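PDB 2O8R: polyphosphate kinase from Porphyromonas gingivalis, which probably catalyses the reversible transfer of the terminal phosphate of ATP onto a growing chain of polyphosphate, with magnesium as cofactor. Local coordinates for residues E527-N530 / V531-K535; S615-M619 / K620-Y624. The protein carries 3 engineered substitutions. One frame throughout, in Å; residues are numbered along the deposited sequence.

Contact 1: residues E527-N530 / V531-K535; sequences EIEN and VKRGK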
loop_
_atom_site.group_PDB
_atom_site.type_symbol
_atom_site.label_atom_id
_atom_site.label_comp_id
_atom_site.label_asym_id
_atom_site.label_seq_id
_atom_site.Cartn_x
_atom_site.Cartn_y
_atom_site.Cartn_z
ATOM N N GLU A 527 -18.664 -29.089 36.195
ATOM C CA GLU A 527 -17.659 -30.153 36.174
ATOM C C GLU A 527 -17.226 -30.476 37.587
ATOM O O GLU A 527 -17.011 -31.645 37.906
ATOM C CB GLU A 527 -16.430 -29.782 35.332
ATOM C CG GLU A 527 -16.715 -29.428 33.892
ATOM C CD GLU A 527 -17.131 -30.619 33.051
ATOM O OE1 GLU A 527 -16.496 -31.693 33.188
ATOM O OE2 GLU A 527 -18.090 -30.466 32.247
ATOM N N ILE A 528 -17.101 -29.447 38.430
ATOM C CA ILE A 528 -16.722 -29.676 39.831
ATOM C C ILE A 528 -17.756 -30.554 40.526
ATOM O O ILE A 528 -17.401 -31.548 41.158
ATOM C CB ILE A 528 -16.549 -28.370 40.634
ATOM C CG1 ILE A 528 -15.405 -27.527 40.070
ATOM C CG2 ILE A 528 -16.309 -28.685 42.115
ATOM C CD1 ILE A 528 -15.263 -26.201 40.757
ATOM N N GLU A 529 -19.026 -30.184 40.374
ATOM C CA GLU A 529 -20.154 -30.932 40.927
ATOM C C GLU A 529 -20.119 -32.386 40.506
ATOM O O GLU A 529 -20.168 -33.282 41.343
ATOM C CB GLU A 529 -21.473 -30.322 40.463
ATOM C CG GLU A 529 -21.665 -28.876 40.877
ATOM C CD GLU A 529 -22.585 -28.126 39.934
ATOM O OE1 GLU A 529 -23.638 -28.683 39.556
ATOM O OE2 GLU A 529 -22.256 -26.976 39.570
ATOM N N ASN A 530 -20.012 -32.607 39.203
ATOM C CA ASN A 530 -20.030 -33.943 38.634
ATOM C C ASN A 530 -19.006 -34.876 39.263
ATOM O O ASN A 530 -19.263 -36.070 39.419
ATOM C CB ASN A 530 -19.820 -33.875 37.114
ATOM C CG ASN A 530 -21.009 -33.264 36.370
ATOM O OD1 ASN A 530 -20.975 -33.134 35.149
ATOM N ND2 ASN A 530 -22.057 -32.882 37.101
ATOM N N VAL A 531 -17.846 -34.327 39.621
ATOM C CA VAL A 531 -16.797 -35.098 40.290
ATOM C C VAL A 531 -17.224 -35.476 41.714
ATOM O O VAL A 531 -16.905 -36.560 42.210
ATOM C CB VAL A 531 -15.458 -34.333 40.311
ATOM C CG1 VAL A 531 -14.397 -35.089 41.132
ATOM C CG2 VAL A 531 -14.969 -34.114 38.906
ATOM N N LYS A 532 -17.960 -34.579 42.357
ATOM C CA LYS A 532 -18.506 -34.856 43.672
ATOM C C LYS A 532 -19.642 -35.892 43.604
ATOM O O LYS A 532 -19.897 -36.602 44.577
ATOM C CB LYS A 532 -18.948 -33.556 44.343
ATOM C CG LYS A 532 -17.789 -32.596 44.570
ATOM C CD LYS A 532 -18.262 -31.260 45.109
ATOM C CE LYS A 532 -17.083 -30.369 45.458
ATOM N NZ LYS A 532 -17.523 -28.977 45.759
ATOM N N ARG A 533 -20.301 -35.995 42.454
ATOM C CA ARG A 533 -21.281 -37.058 42.241
ATOM C C ARG A 533 -20.585 -38.313 41.736
ATOM O O ARG A 533 -21.241 -39.294 41.385
ATOM C CB ARG A 533 -22.369 -36.659 41.230
ATOM C CG ARG A 533 -22.894 -35.238 41.313
ATOM C CD ARG A 533 -23.644 -34.957 42.598
ATOM N NE ARG A 533 -24.326 -33.665 42.526
ATOM C CZ ARG A 533 -23.768 -32.494 42.828
ATOM N NH1 ARG A 533 -22.505 -32.432 43.239
ATOM N NH2 ARG A 533 -24.479 -31.381 42.720
ATOM N N GLY A 534 -19.260 -38.275 41.670
ATOM C CA GLY A 534 -18.487 -39.442 41.259
ATOM C C GLY A 534 -18.435 -39.697 39.765
ATOM O O GLY A 534 -18.124 -40.817 39.338
ATOM N N LYS A 535 -18.736 -38.666 38.972
ATOM C CA LYS A 535 -18.604 -38.727 37.510
ATOM C C LYS A 535 -17.263 -38.128 37.090
ATOM O O LYS A 535 -16.622 -37.419 37.870
ATOM C CB LYS A 535 -19.733 -37.955 36.814
ATOM C CG LYS A 535 -21.145 -38.421 37.135
ATOM C CD LYS A 535 -22.166 -37.438 36.571
ATOM C CE LYS A 535 -23.414 -37.352 37.440
ATOM N NZ LYS A 535 -24.181 -36.075 37.255
#

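Contact 2: residues S615-M619 / K620-Y624; sequences SADWM and KRNLY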
loop_
_atom_site.group_PDB
_atom_site.type_symbol
_atom_site.label_atom_id
_atom_site.label_comp_id
_atom_site.label_asym_id
_atom_site.label_seq_id
_atom_site.Cartn_x
_atom_site.Cartn_y
_atom_site.Cartn_z
ATOM N N SER A 615 -14.392 -15.632 20.346
ATOM C CA SER A 615 -13.589 -14.504 19.896
ATOM C C SER A 615 -12.621 -14.065 20.985
ATOM O O SER A 615 -11.642 -13.384 20.711
ATOM C CB SER A 615 -14.489 -13.328 19.514
ATOM O OG SER A 615 -15.070 -12.752 20.667
ATOM N N ALA A 616 -12.889 -14.471 22.221
ATOM C CA ALA A 616 -12.090 -14.026 23.360
ATOM C C ALA A 616 -11.080 -15.052 23.855
ATOM O O ALA A 616 -11.364 -16.249 23.889
ATOM C CB ALA A 616 -13.002 -13.621 24.507
ATOM N N ASP A 617 -9.897 -14.566 24.226
ATOM C CA ASP A 617 -9.009 -15.261 25.156
ATOM C C ASP A 617 -9.463 -14.852 26.542
ATOM O O ASP A 617 -10.264 -13.941 26.679
ATOM C CB ASP A 617 -7.573 -14.800 24.986
ATOM C CG ASP A 617 -7.110 -14.857 23.565
ATOM O OD1 ASP A 617 -7.238 -15.929 22.949
ATOM O OD2 ASP A 617 -6.610 -13.832 23.067
ATOM N N TRP A 618 -8.948 -15.497 27.577
ATOM C CA TRP A 618 -9.322 -15.115 28.930
ATOM C C TRP A 618 -8.250 -14.226 29.548
ATOM O O TRP A 618 -7.466 -14.652 30.409
ATOM C CB TRP A 618 -9.578 -16.342 29.794
ATOM C CG TRP A 618 -10.717 -17.187 29.343
ATOM C CD1 TRP A 618 -11.706 -16.842 28.466
ATOM C CD2 TRP A 618 -11.015 -18.520 29.781
ATOM N NE1 TRP A 618 -12.585 -17.888 28.314
ATOM C CE2 TRP A 618 -12.183 -18.929 29.112
ATOM C CE3 TRP A 618 -10.400 -19.409 30.665
ATOM C CZ2 TRP A 618 -12.753 -20.182 29.309
ATOM C CZ3 TRP A 618 -10.969 -20.657 30.858
ATOM C CH2 TRP A 618 -12.130 -21.032 30.181
HETATM N N MSE A 619 -8.205 -12.989 29.079
HETATM C CA MSE A 619 -7.360 -11.977 29.687
HETATM C C MSE A 619 -8.217 -11.214 30.684
HETATM O O MSE A 619 -9.400 -11.513 30.833
HETATM C CB MSE A 619 -6.857 -11.019 28.624
HETATM C CG MSE A 619 -6.379 -11.677 27.353
HETATM SE SE MSE A 619 -4.738 -12.713 27.523
HETATM C CE MSE A 619 -4.091 -12.528 25.678
ATOM N N LYS A 620 -7.633 -10.229 31.364
ATOM C CA LYS A 620 -8.416 -9.300 32.183
ATOM C C LYS A 620 -9.277 -8.425 31.272
ATOM O O LYS A 620 -10.499 -8.418 31.396
ATOM C CB LYS A 620 -7.491 -8.426 33.022
ATOM C CG LYS A 620 -8.192 -7.440 33.944
ATOM C CD LYS A 620 -8.084 -7.872 35.402
ATOM C CE LYS A 620 -7.427 -6.782 36.258
ATOM N NZ LYS A 620 -7.978 -5.420 35.989
ATOM N N ARG A 621 -8.632 -7.721 30.336
ATOM C CA ARG A 621 -9.325 -6.843 29.376
ATOM C C ARG A 621 -10.372 -7.529 28.474
ATOM O O ARG A 621 -11.333 -6.892 28.051
ATOM C CB ARG A 621 -8.323 -6.031 28.529
ATOM C CG ARG A 621 -8.023 -4.622 29.102
ATOM C CD ARG A 621 -7.239 -3.720 28.139
ATOM N NE ARG A 621 -8.074 -3.015 27.154
ATOM C CZ ARG A 621 -8.355 -1.710 27.186
ATOM N NH1 ARG A 621 -7.881 -0.942 28.158
ATOM N NH2 ARG A 621 -9.113 -1.164 26.244
ATOM N N ASN A 622 -10.198 -8.820 28.201
ATOM C CA ASN A 622 -11.125 -9.554 27.336
ATOM C C ASN A 622 -12.506 -9.816 27.943
ATOM O O ASN A 622 -13.519 -9.579 27.292
ATOM C CB ASN A 622 -10.500 -10.871 26.893
ATOM C CG ASN A 622 -9.385 -10.680 25.893
ATOM O OD1 ASN A 622 -8.847 -9.586 25.741
ATOM N ND2 ASN A 622 -9.023 -11.753 25.206
ATOM N N LEU A 623 -12.544 -10.293 29.185
ATOM C CA LEU A 623 -13.806 -10.670 29.827
ATOM C C LEU A 623 -14.580 -9.493 30.426
ATOM O O LEU A 623 -15.709 -9.674 30.884
ATOM C CB LEU A 623 -13.568 -11.723 30.917
ATOM C CG LEU A 623 -12.776 -12.999 30.593
ATOM C CD1 LEU A 623 -11.954 -13.450 31.786
ATOM C CD2 LEU A 623 -13.675 -14.119 30.121
ATOM N N TYR A 624 -13.982 -8.300 30.427
ATOM C CA TYR A 624 -14.595 -7.139 31.082
ATOM C C TYR A 624 -14.684 -5.855 30.251
ATOM O O TYR A 624 -15.700 -5.164 30.286
ATOM C CB TYR A 624 -13.902 -6.861 32.418
ATOM C CG TYR A 624 -13.924 -8.039 33.375
ATOM C CD1 TYR A 624 -15.112 -8.459 33.970
ATOM C CD2 TYR A 624 -12.756 -8.731 33.683
ATOM C CE1 TYR A 624 -15.135 -9.540 34.847
ATOM C CE2 TYR A 624 -12.764 -9.811 34.558
ATOM C CZ TYR A 624 -13.957 -10.208 35.139
ATOM O OH TYR A 624 -13.973 -11.275 36.007
#

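Contact 1: residues E527-N530 / V531-K535
Glu527 O accepts the backbone N-H of Val531, and with that bond begins the last turn of helix 516-532, which closes in a Schellman motif with Gly534 as the first non-helical residue. The distance of 3.3 Å between Val531 N and Glu527 O is that of an ordinary helical i to i+4 bond. The carboxylate of Glu527 is used elsewhere, its two oxygens taking the backbone N-H groups of Tyr538 and Asn605. One residue on, Ile528 and Lys532 run alongside each other in the same direction, and Ile528 CG2 lies 3.8 Å from Lys532 CE, a contact made by the aliphatic part of the lysine. Glu529 O receives the N-H of Arg533, with 2.9 Å between Arg533 N and Glu529 O. The arginine chain then folds at chi2 (-66°), which carries its guanidinium back beside Glu529, with Arg533 NH1 3.6 Å from Glu529 CB. Glu529 OE1 and Arg533 NH2 are 4.2 Å apart and the oxygen stands well out of the guanidinium plane, evidence for attraction of charges at most, not for a salt bridge. Asn530 O is the acceptor of the long Schellman bond: Lys535 N lies 2.7 Å from Asn530 O, with an N-H...O angle of 152°. The positive phi of Gly534 (79°) turns this N-H of Lys535 back to Asn530 O, while the N-H of Gly534 itself makes the weak inner bond to Val531 O. Beyond this turn the Lys535 chain bends at chi3 and crosses the asparagine side chain, leaving Lys535 NZ 3.8 Å from Asn530 ND2.

Contact 2: residues S615-M619 / K620-Y624
Asn622 reaches back from the short, weakly bonded helix 620-624 to the loop before it, its ND2 donating to Asp617 O at 2.9 Å with an N-H...O angle of 148°. The oxygen lies close to the plane of the amide, but the donor sits above the carbonyl plane of Asp617, with a C=O...N angle of only 103°, off the lone pairs. A chi1 of -72°, with CG anti to the carbonyl carbon, places the amide against Asp617 and Met619. Asp617 O also takes a weak bond from the backbone N-H of Met619, so two donors converge on it. The selenomethionine Met619 runs alongside Asn622 in the same direction, and its CG lies 3.4 Å from Asn622 ND2. Leu623 divides its branches: CD2 meets Trp618 CD1 at 3.7 Å, while CD1 lies 3.3 Å from Met619 O.

The next shell fixes these groups in turn. Asp617 OD1 forms a salt bridge with Arg599 and accepts the N-H of Asn544. The backbone of Trp618 is bonded to the loop that includes Gly545, Gln547 and Asp548, and its indole meets the ring of Trp601 at an inclined angle. Ile520 and Val551, on helices 516-532 and 549-560, touch both Trp618 and Leu623.

This loop borders the probable active site of a PLD-like domain pair. The side chain of Ala616 is about 6 Å from that of the predicted phosphohistidine His439, and that of Asp617 is about 6 Å from that of His597, a predicted ATP-binding residue, and about 5 Å from a bound sulfate, probably from the crystallisation liquor but perhaps marking an anion site. Because its carboxylate is tied to Arg599 and its carbonyl to Asn622, Asp617 is held through both side chain and backbone beside what is probably a phosphate-handling pocket.

Both contacts belong to the second C-terminal domain of the PLD type, and contact 1 is complete before contact 2 begins. Their centres are 27 Å apart and their nearest atoms about 10 Å, so they do not touch. Helix 516-532 links them: contact 1 forms its C-terminal end, while Met516 and Ile520 near its start touch side chains of contact 2. The chain leaves contact 1 into strand 538-543 and enters contact 2 from strand 610-614, members of one mixed sheet in which strand 600-603 lies between them. Contact 1 is thus a helix ending away from the annotated sites, whereas contact 2 lies beside the predicted catalytic histidine.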